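Local structure of glyoxylate-induced Protein (Pseudomonas aeruginosa, 1SQ4) at residues Y30-K35 and Y225-D230; F206-V211 and C246-Y251; M212-Y217 and Y260-D265. The protein is of uncertain function, but is built as a double cupin barrel and probably acts as a ureidoglycine aminohydrolase. All blocks are in the same frame, centred on the assembly; numbering follows the deposited sequence.

How the contacts relate
All three contacts are largely buried, and all belong to the second cupin barrel. Contact 3 lies nearest the middle of the chain, about 7 Å from its centre. Contacts 1 and 2 lie about 16 and 17 Å out. Contact 3 is regular pairing of neighbouring strands, with paired backbone bonds and apolar side chains. Contact 1 instead joins strand 30-33 to the facing sheet mainly through side chains, without backbone pairing. Contact 2 sets a loop against strand 248-251, and its chemistry is more polar. Tyr225 connects the three: its OH hydrogen-bonds Gln248 of contact 2 and Tyr260 of contact 3. Each contact also touches a second subunit.

Contact 1 (Y30-K35 and Y225-D230)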
loop_
_atom_site.group_PDB
_atom_site.type_symbol
_atom_site.label_atom_id
_atom_site.label_comp_id
_atom_site.label_asym_id
_atom_site.label_seq_id
_atom_site.Cartn_x
_atom_site.Cartn_y
_atom_site.Cartn_z
ATOM N N TYR A 30 -15.863 -3.725 0.770
ATOM C CA TYR A 30 -16.948 -3.123 0.046
ATOM C C TYR A 30 -16.621 -2.867 -1.417
ATOM O O TYR A 30 -15.487 -3.064 -1.873
ATOM C CB TYR A 30 -17.350 -1.816 0.731
ATOM C CG TYR A 30 -16.267 -0.779 0.707
ATOM C CD1 TYR A 30 -15.230 -0.798 1.634
ATOM C CD2 TYR A 30 -16.258 0.205 -0.275
ATOM C CE1 TYR A 30 -14.209 0.140 1.581
ATOM C CE2 TYR A 30 -15.248 1.148 -0.342
ATOM C CZ TYR A 30 -14.224 1.111 0.589
ATOM O OH TYR A 30 -13.219 2.046 0.523
ATOM N N ALA A 31 -17.651 -2.439 -2.142
ATOM C CA ALA A 31 -17.562 -2.122 -3.561
ATOM C C ALA A 31 -18.535 -0.991 -3.874
ATOM O O ALA A 31 -19.703 -1.062 -3.505
ATOM C CB ALA A 31 -17.921 -3.344 -4.386
ATOM N N VAL A 32 -18.046 0.057 -4.528
ATOM C CA VAL A 32 -18.896 1.174 -4.917
ATOM C C VAL A 32 -18.991 1.174 -6.422
ATOM O O VAL A 32 -17.973 1.136 -7.106
ATOM C CB VAL A 32 -18.317 2.544 -4.546
ATOM C CG1 VAL A 32 -19.325 3.613 -4.895
ATOM C CG2 VAL A 32 -17.941 2.606 -3.082
ATOM N N ILE A 33 -20.211 1.225 -6.939
ATOM C CA ILE A 33 -20.422 1.242 -8.384
ATOM C C ILE A 33 -21.215 2.482 -8.794
ATOM O O ILE A 33 -22.403 2.611 -8.476
ATOM C CB ILE A 33 -21.201 0.014 -8.841
ATOM C CG1 ILE A 33 -20.627 -1.228 -8.182
ATOM C CG2 ILE A 33 -21.112 -0.120 -10.362
ATOM C CD1 ILE A 33 -21.489 -2.417 -8.436
ATOM N N PRO A 34 -20.562 3.415 -9.500
ATOM C CA PRO A 34 -21.157 4.666 -9.979
ATOM C C PRO A 34 -22.258 4.455 -10.989
ATOM O O PRO A 34 -22.296 3.441 -11.684
ATOM C CB PRO A 34 -19.980 5.390 -10.616
ATOM C CG PRO A 34 -18.842 4.912 -9.829
ATOM C CD PRO A 34 -19.113 3.430 -9.726
ATOM N N LYS A 35 -23.137 5.439 -11.087
ATOM C CA LYS A 35 -24.230 5.360 -12.033
ATOM C C LYS A 35 -23.728 5.364 -13.476
ATOM O O LYS A 35 -24.416 4.877 -14.362
ATOM C CB LYS A 35 -25.203 6.520 -11.806
ATOM C CG LYS A 35 -24.567 7.887 -11.872
ATOM C CD LYS A 35 -25.511 8.902 -11.294
ATOM C CE LYS A 35 -25.949 9.877 -12.339
ATOM N NZ LYS A 35 -24.764 10.629 -12.791
ATOM N N TYR A 225 -20.632 9.073 2.456
ATOM C CA TYR A 225 -20.836 7.843 3.202
ATOM C C TYR A 225 -19.492 7.283 3.581
ATOM O O TYR A 225 -18.525 7.377 2.828
ATOM C CB TYR A 225 -21.572 6.824 2.335
ATOM C CG TYR A 225 -22.458 5.853 3.079
ATOM C CD1 TYR A 225 -23.731 6.231 3.497
ATOM C CD2 TYR A 225 -22.052 4.535 3.306
ATOM C CE1 TYR A 225 -24.583 5.324 4.113
ATOM C CE2 TYR A 225 -22.899 3.619 3.927
ATOM C CZ TYR A 225 -24.163 4.024 4.323
ATOM O OH TYR A 225 -25.015 3.132 4.917
ATOM N N ARG A 226 -19.439 6.684 4.752
ATOM C CA ARG A 226 -18.212 6.096 5.242
ATOM C C ARG A 226 -18.321 4.574 5.174
ATOM O O ARG A 226 -19.119 3.976 5.890
ATOM C CB ARG A 226 -18.003 6.561 6.680
ATOM C CG ARG A 226 -16.848 5.926 7.416
ATOM C CD ARG A 226 -15.541 6.438 6.890
ATOM N NE ARG A 226 -14.412 6.058 7.737
ATOM C CZ ARG A 226 -14.175 6.548 8.950
ATOM N NH1 ARG A 226 -14.993 7.448 9.478
ATOM N NH2 ARG A 226 -13.104 6.146 9.628
ATOM N N LEU A 227 -17.544 3.948 4.297
ATOM C CA LEU A 227 -17.550 2.489 4.185
ATOM C C LEU A 227 -16.211 2.002 4.717
ATOM O O LEU A 227 -15.179 2.174 4.075
ATOM C CB LEU A 227 -17.716 2.061 2.727
ATOM C CG LEU A 227 -19.011 2.525 2.041
ATOM C CD1 LEU A 227 -18.832 2.537 0.533
ATOM C CD2 LEU A 227 -20.168 1.630 2.453
ATOM N N ASN A 228 -16.225 1.421 5.908
ATOM C CA ASN A 228 -15.009 0.908 6.519
ATOM C C ASN A 228 -13.788 1.829 6.432
ATOM O O ASN A 228 -12.930 1.635 5.578
ATOM C CB ASN A 228 -14.661 -0.443 5.882
ATOM C CG ASN A 228 -13.368 -1.027 6.418
ATOM O OD1 ASN A 228 -13.159 -1.086 7.628
ATOM N ND2 ASN A 228 -12.502 -1.469 5.524
ATOM N N GLN A 229 -13.691 2.828 7.297
ATOM C CA GLN A 229 -12.513 3.698 7.273
ATOM C C GLN A 229 -12.335 4.542 6.006
ATOM O O GLN A 229 -11.356 5.280 5.883
ATOM C CB GLN A 229 -11.250 2.850 7.481
ATOM C CG GLN A 229 -11.165 2.215 8.840
ATOM C CD GLN A 229 -10.982 3.247 9.932
ATOM O OE1 GLN A 229 -9.864 3.736 10.170
ATOM N NE2 GLN A 229 -12.085 3.619 10.584
ATOM N N ASP A 230 -13.266 4.438 5.065
ATOM C CA ASP A 230 -13.162 5.198 3.820
ATOM C C ASP A 230 -14.393 6.038 3.505
ATOM O O ASP A 230 -15.480 5.505 3.321
ATOM C CB ASP A 230 -12.903 4.250 2.647
ATOM C CG ASP A 230 -11.503 3.678 2.651
ATOM O OD1 ASP A 230 -11.287 2.629 2.011
ATOM O OD2 ASP A 230 -10.612 4.272 3.282
#
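Tyr30 lays its ring against Leu227 and reaches Asp230 with its hydroxyl. The contact lies in the second cupin barrel, a sandwich of two antiparallel sheets. Strand 30-33, from early in the chain, is added to one sheet beside strand 239-244. Segment 225-230 belongs to the other sheet and ends in the tight turn of a beta hairpin. Leu227 and Asp230 close that turn with backbone bonds in both directions, and Asn228 and Gln229 form its tip.

Tyr30 CG stands between its backbone N and carbonyl carbon (chi1 64°), which points the ring at Leu227. The two side chains cross obliquely. Leu227 CB sits over the ring centre in a CH-pi contact, 3.7 Å from the centroid of the Tyr30 ring and 10° off its normal. The methyl Leu227 CD1 moves out toward the rim and meets Tyr30 CD2 at 3.6 Å. The same methyl, Leu227 CD1, also touches Val32 CG2 at 3.7 Å. Met240 and Val232 also pack on Leu227.

Tyr30 and Asp230 meet differently, at about a right angle. The carboxylate is turned 74° from the ring plane, and its OD1 lies at the ring edge. Outside the pair, the backbone N of Tyr30 bonds to Thr27 OG1, and Asn228 packs on Ala24 of a second subunit. Tyr30 OH donates to Asp230 OD1 at 2.5 Å, using the anti lone pair of that oxygen.

Contact 2 (F206-V211 and C246-Y251); sequences FAETHV and CPQACY
Ala207 and Gln248 make the main backbone link. Ala207 N donates to Gln248 O at 2.6 Å, nearly straight at 167°. Ala207 CB leans on Cys250 CB at 4.2 Å. Next to this link the Gln248 side chain runs extended and crosses the Glu208 side chain at about a right angle. Gln248 NE2 gives a weak hydrogen bond to Glu208 OE2 at 3.3 Å. The amide and carboxylate planes stand 86° apart. Glu208 CG lies anti to the backbone N (chi1 -172°), which carries the carboxylate toward segment 246-251.

Glu208, His210 and His214 fall in the first conserved cupin motif, and Gln248 in the second. These are the positions at which cupins commonly carry metal ligands, so the four may mark a metal site, as in related ureidoglycine aminohydrolases. The His210 and His214 rings meet roughly perpendicular.

Further out, Tyr225 OH bonds to Gln248 OE1, which is consistent with the amide being turned so that NE2 faces Glu208. Val37 of a second subunit packs on Glu208. Arg39 of that subunit makes a cation-pi contact with the Phe206 ring.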
loop_
_atom_site.group_PDB
_atom_site.type_symbol
_atom_site.label_atom_id
_atom_site.label_comp_id
_atom_site.label_asym_id
_atom_site.label_seq_id
_atom_site.Cartn_x
_atom_site.Cartn_y
_atom_site.Cartn_z
ATOM N N PHE A 206 -23.293 5.538 13.190
ATOM C CA PHE A 206 -23.594 4.121 13.021
ATOM C C PHE A 206 -24.824 3.969 12.134
ATOM O O PHE A 206 -25.960 4.017 12.610
ATOM C CB PHE A 206 -23.828 3.444 14.375
ATOM C CG PHE A 206 -22.647 3.524 15.309
ATOM C CD1 PHE A 206 -22.422 4.667 16.074
ATOM C CD2 PHE A 206 -21.752 2.459 15.420
ATOM C CE1 PHE A 206 -21.323 4.748 16.937
ATOM C CE2 PHE A 206 -20.650 2.530 16.278
ATOM C CZ PHE A 206 -20.436 3.677 17.037
ATOM N N ALA A 207 -24.595 3.794 10.837
ATOM C CA ALA A 207 -25.698 3.668 9.898
ATOM C C ALA A 207 -25.912 2.240 9.431
ATOM O O ALA A 207 -26.733 1.983 8.540
ATOM C CB ALA A 207 -25.467 4.582 8.703
ATOM N N GLU A 208 -25.168 1.314 10.022
ATOM C CA GLU A 208 -25.286 -0.092 9.662
ATOM C C GLU A 208 -26.655 -0.584 10.110
ATOM O O GLU A 208 -27.061 -0.348 11.242
ATOM C CB GLU A 208 -24.171 -0.901 10.339
ATOM C CG GLU A 208 -24.073 -2.366 9.898
ATOM C CD GLU A 208 -22.627 -2.893 9.901
ATOM O OE1 GLU A 208 -21.946 -2.787 10.952
ATOM O OE2 GLU A 208 -22.175 -3.416 8.850
ATOM N N THR A 209 -27.380 -1.241 9.213
ATOM C CA THR A 209 -28.700 -1.756 9.559
ATOM C C THR A 209 -28.717 -3.264 9.456
ATOM O O THR A 209 -29.679 -3.897 9.856
ATOM C CB THR A 209 -29.796 -1.215 8.633
ATOM O OG1 THR A 209 -29.399 -1.400 7.269
ATOM C CG2 THR A 209 -30.045 0.252 8.904
ATOM N N HIS A 210 -27.652 -3.836 8.910
ATOM C CA HIS A 210 -27.558 -5.285 8.765
ATOM C C HIS A 210 -26.124 -5.653 9.048
ATOM O O HIS A 210 -25.226 -4.897 8.715
ATOM C CB HIS A 210 -27.921 -5.715 7.347
ATOM C CG HIS A 210 -28.204 -7.174 7.218
ATOM N ND1 HIS A 210 -29.060 -7.837 8.067
ATOM C CD2 HIS A 210 -27.783 -8.088 6.312
ATOM C CE1 HIS A 210 -29.159 -9.098 7.689
ATOM N NE2 HIS A 210 -28.394 -9.274 6.625
ATOM N N VAL A 211 -25.907 -6.811 9.657
ATOM C CA VAL A 211 -24.558 -7.221 10.003
ATOM C C VAL A 211 -23.905 -8.015 8.876
ATOM O O VAL A 211 -22.697 -7.949 8.675
ATOM C CB VAL A 211 -24.570 -8.042 11.324
ATOM C CG1 VAL A 211 -25.168 -9.414 11.080
ATOM C CG2 VAL A 211 -23.183 -8.161 11.876
ATOM N N CYS A 246 -18.898 -4.701 7.827
ATOM C CA CYS A 246 -18.314 -3.493 7.259
ATOM C C CYS A 246 -18.923 -2.259 7.932
ATOM O O CYS A 246 -20.127 -2.040 7.858
ATOM C CB CYS A 246 -18.579 -3.436 5.759
ATOM S SG CYS A 246 -17.886 -1.967 4.969
ATOM N N PRO A 247 -18.100 -1.441 8.606
ATOM C CA PRO A 247 -18.643 -0.250 9.268
ATOM C C PRO A 247 -19.349 0.697 8.289
ATOM O O PRO A 247 -18.932 0.844 7.139
ATOM C CB PRO A 247 -17.405 0.383 9.899
ATOM C CG PRO A 247 -16.520 -0.798 10.154
ATOM C CD PRO A 247 -16.663 -1.585 8.890
ATOM N N GLN A 248 -20.419 1.333 8.754
ATOM C CA GLN A 248 -21.187 2.255 7.924
ATOM C C GLN A 248 -21.532 3.537 8.654
ATOM O O GLN A 248 -22.243 3.522 9.660
ATOM C CB GLN A 248 -22.487 1.601 7.480
ATOM C CG GLN A 248 -22.340 0.216 6.896
ATOM C CD GLN A 248 -23.667 -0.315 6.416
ATOM O OE1 GLN A 248 -24.311 0.308 5.580
ATOM N NE2 GLN A 248 -24.089 -1.461 6.938
ATOM N N ALA A 249 -21.041 4.652 8.140
ATOM C CA ALA A 249 -21.318 5.956 8.734
ATOM C C ALA A 249 -21.813 6.834 7.613
ATOM O O ALA A 249 -21.360 6.725 6.472
ATOM C CB ALA A 249 -20.061 6.537 9.328
ATOM N N CYS A 250 -22.737 7.716 7.930
ATOM C CA CYS A 250 -23.271 8.560 6.895
ATOM C C CYS A 250 -23.188 10.033 7.226
ATOM O O CYS A 250 -23.295 10.425 8.380
ATOM C CB CYS A 250 -24.717 8.170 6.607
ATOM S SG CYS A 250 -25.420 9.121 5.263
ATOM N N TYR A 251 -22.996 10.847 6.198
ATOM C CA TYR A 251 -22.901 12.283 6.389
ATOM C C TYR A 251 -23.764 12.933 5.320
ATOM O O TYR A 251 -23.252 13.477 4.350
ATOM C CB TYR A 251 -21.445 12.734 6.233
ATOM C CG TYR A 251 -21.035 13.900 7.108
ATOM C CD1 TYR A 251 -20.394 13.691 8.338
ATOM C CD2 TYR A 251 -21.283 15.212 6.708
ATOM C CE1 TYR A 251 -20.010 14.770 9.149
ATOM C CE2 TYR A 251 -20.910 16.299 7.503
ATOM C CZ TYR A 251 -20.275 16.078 8.723
ATOM O OH TYR A 251 -19.944 17.168 9.515
#

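Contact 3 (M212-Y217 and Y260-D265)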
loop_
_atom_site.group_PDB
_atom_site.type_symbol
_atom_site.label_atom_id
_atom_site.label_comp_id
_atom_site.label_asym_id
_atom_site.label_seq_id
_atom_site.Cartn_x
_atom_site.Cartn_y
_atom_site.Cartn_z
HETATM N N MSE A 212 -24.710 -8.754 8.128
HETATM C CA MSE A 212 -24.194 -9.543 7.025
HETATM C C MSE A 212 -24.205 -8.719 5.749
HETATM O O MSE A 212 -24.573 -7.549 5.768
HETATM C CB MSE A 212 -25.023 -10.815 6.872
HETATM C CG MSE A 212 -25.001 -11.692 8.129
HETATM SE SE MSE A 212 -23.243 -12.444 8.506
HETATM C CE MSE A 212 -22.658 -11.238 9.892
ATOM N N GLU A 213 -23.792 -9.322 4.642
ATOM C CA GLU A 213 -23.739 -8.611 3.375
ATOM C C GLU A 213 -25.105 -8.173 2.862
ATOM O O GLU A 213 -26.110 -8.844 3.071
ATOM C CB GLU A 213 -23.049 -9.478 2.322
ATOM C CG GLU A 213 -23.601 -10.900 2.195
ATOM C CD GLU A 213 -22.986 -11.868 3.205
ATOM O OE1 GLU A 213 -21.743 -12.026 3.209
ATOM O OE2 GLU A 213 -23.745 -12.467 3.995
ATOM N N HIS A 214 -25.132 -7.025 2.205
ATOM C CA HIS A 214 -26.356 -6.508 1.639
ATOM C C HIS A 214 -26.048 -5.364 0.695
ATOM O O HIS A 214 -24.977 -4.758 0.765
ATOM C CB HIS A 214 -27.335 -6.058 2.721
ATOM C CG HIS A 214 -26.792 -5.024 3.652
ATOM N ND1 HIS A 214 -25.829 -5.309 4.593
ATOM C CD2 HIS A 214 -27.095 -3.716 3.806
ATOM C CE1 HIS A 214 -25.559 -4.221 5.289
ATOM N NE2 HIS A 214 -26.314 -3.239 4.831
ATOM N N GLY A 215 -26.987 -5.082 -0.202
ATOM C CA GLY A 215 -26.777 -4.027 -1.169
ATOM C C GLY A 215 -27.510 -2.758 -0.835
ATOM O O GLY A 215 -28.510 -2.774 -0.121
ATOM N N LEU A 216 -26.988 -1.654 -1.358
ATOM C CA LEU A 216 -27.556 -0.327 -1.165
ATOM C C LEU A 216 -27.611 0.351 -2.513
ATOM O O LEU A 216 -26.615 0.376 -3.219
ATOM C CB LEU A 216 -26.662 0.500 -0.244
ATOM C CG LEU A 216 -26.859 0.365 1.254
ATOM C CD1 LEU A 216 -27.171 -1.060 1.640
ATOM C CD2 LEU A 216 -25.590 0.845 1.953
ATOM N N TYR A 217 -28.766 0.898 -2.873
ATOM C CA TYR A 217 -28.899 1.601 -4.149
ATOM C C TYR A 217 -29.471 2.983 -3.867
ATOM O O TYR A 217 -30.627 3.114 -3.478
ATOM C CB TYR A 217 -29.819 0.839 -5.111
ATOM C CG TYR A 217 -29.952 1.499 -6.465
ATOM C CD1 TYR A 217 -30.733 2.633 -6.633
ATOM C CD2 TYR A 217 -29.243 1.022 -7.568
ATOM C CE1 TYR A 217 -30.807 3.282 -7.858
ATOM C CE2 TYR A 217 -29.312 1.665 -8.806
ATOM C CZ TYR A 217 -30.101 2.798 -8.938
ATOM O OH TYR A 217 -30.193 3.437 -10.153
ATOM N N TYR A 260 -31.834 5.482 0.116
ATOM C CA TYR A 260 -31.480 4.393 -0.755
ATOM C C TYR A 260 -32.234 3.126 -0.506
ATOM O O TYR A 260 -32.639 2.830 0.613
ATOM C CB TYR A 260 -29.987 4.108 -0.683
ATOM C CG TYR A 260 -29.445 3.904 0.709
ATOM C CD1 TYR A 260 -28.625 4.870 1.302
ATOM C CD2 TYR A 260 -29.696 2.724 1.420
ATOM C CE1 TYR A 260 -28.065 4.668 2.557
ATOM C CE2 TYR A 260 -29.133 2.514 2.682
ATOM C CZ TYR A 260 -28.319 3.489 3.238
ATOM O OH TYR A 260 -27.731 3.293 4.465
ATOM N N LEU A 261 -32.426 2.383 -1.582
ATOM C CA LEU A 261 -33.112 1.108 -1.539
ATOM C C LEU A 261 -32.118 0.106 -0.962
ATOM O O LEU A 261 -30.949 0.094 -1.342
ATOM C CB LEU A 261 -33.502 0.716 -2.959
ATOM C CG LEU A 261 -34.114 -0.656 -3.173
ATOM C CD1 LEU A 261 -35.547 -0.671 -2.671
ATOM C CD2 LEU A 261 -34.062 -0.984 -4.653
ATOM N N LEU A 262 -32.579 -0.733 -0.045
ATOM C CA LEU A 262 -31.719 -1.725 0.588
ATOM C C LEU A 262 -32.375 -3.094 0.638
ATOM O O LEU A 262 -33.561 -3.217 0.953
ATOM C CB LEU A 262 -31.383 -1.270 2.013
ATOM C CG LEU A 262 -30.568 -2.197 2.930
ATOM C CD1 LEU A 262 -30.031 -1.381 4.087
ATOM C CD2 LEU A 262 -31.411 -3.354 3.440
ATOM N N TYR A 263 -31.594 -4.123 0.340
ATOM C CA TYR A 263 -32.094 -5.494 0.380
ATOM C C TYR A 263 -31.130 -6.390 1.138
ATOM O O TYR A 263 -29.917 -6.274 0.981
ATOM C CB TYR A 263 -32.336 -6.032 -1.039
ATOM C CG TYR A 263 -31.195 -5.866 -2.026
ATOM C CD1 TYR A 263 -30.230 -6.856 -2.192
ATOM C CD2 TYR A 263 -31.115 -4.734 -2.835
ATOM C CE1 TYR A 263 -29.215 -6.725 -3.153
ATOM C CE2 TYR A 263 -30.110 -4.588 -3.795
ATOM C CZ TYR A 263 -29.165 -5.583 -3.953
ATOM O OH TYR A 263 -28.186 -5.432 -4.919
ATOM N N LYS A 264 -31.689 -7.267 1.970
ATOM C CA LYS A 264 -30.923 -8.211 2.790
ATOM C C LYS A 264 -31.755 -9.457 3.093
ATOM O O LYS A 264 -32.984 -9.428 3.018
ATOM C CB LYS A 264 -30.527 -7.558 4.116
ATOM C CG LYS A 264 -31.687 -6.805 4.756
ATOM C CD LYS A 264 -31.395 -6.330 6.158
ATOM C CE LYS A 264 -32.606 -5.598 6.698
ATOM N NZ LYS A 264 -32.476 -5.305 8.147
ATOM N N ASP A 265 -31.066 -10.541 3.441
ATOM C CA ASP A 265 -31.707 -11.808 3.777
ATOM C C ASP A 265 -31.731 -11.929 5.297
ATOM O O ASP A 265 -30.740 -11.626 5.962
ATOM C CB ASP A 265 -30.947 -12.983 3.151
ATOM C CG ASP A 265 -29.472 -12.990 3.506
ATOM O OD1 ASP A 265 -28.746 -12.052 3.100
ATOM O OD2 ASP A 265 -29.029 -13.942 4.193
#
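Tyr263 and Gly215 meet because the tyrosine CG stands between its own backbone N and carbonyl carbon (chi1 50°). This swings the ring across to the neighbouring strand. Gly215 CA then lies over one face of the Tyr263 ring, toward the rim, in a CH-pi contact 4.2 Å from the centroid. Tyr260 takes a similar torsion (52°) on the other side of the sheet. Tyr260 and Leu216 point the same way, with Leu216 CB over one face of the Tyr260 ring. Tyr260 CE2 touches Leu216 CG at 3.4 Å. Leu216 CD1 reaches Leu262 CD1 at 3.8 Å, again side by side.

The two strands are antiparallel neighbours of a cupin barrel sheet, with axes 4.6 Å apart. Gly215 and Tyr263 form a hydrogen-bonded pair, but both of its bonds are weak. Tyr217 and Leu261 pair more closely: Tyr217 N donates to Leu261 O at 2.8 Å, and Leu261 N to Tyr217 O at 2.7 Å. Between them Leu216 and Leu262 form a non-hydrogen-bonded pair. His214 packs its CD2 on Leu262 CD1. The ring is held by His214 ND1, which donates to Met212 O at 2.8 Å, nearly in the ring plane.

The two faces have different surroundings. The Leu216 and Tyr260 side looks into the barrel, where Tyr260 OH bonds to Tyr225 OH. The Leu261 and Tyr263 side meets strand 136-144 of the first cupin domain, through His139 and Ile141. Within the sheet, strand 212-220 has strand 239-244 as its other neighbour, and strand 258-265 has strand 191-198.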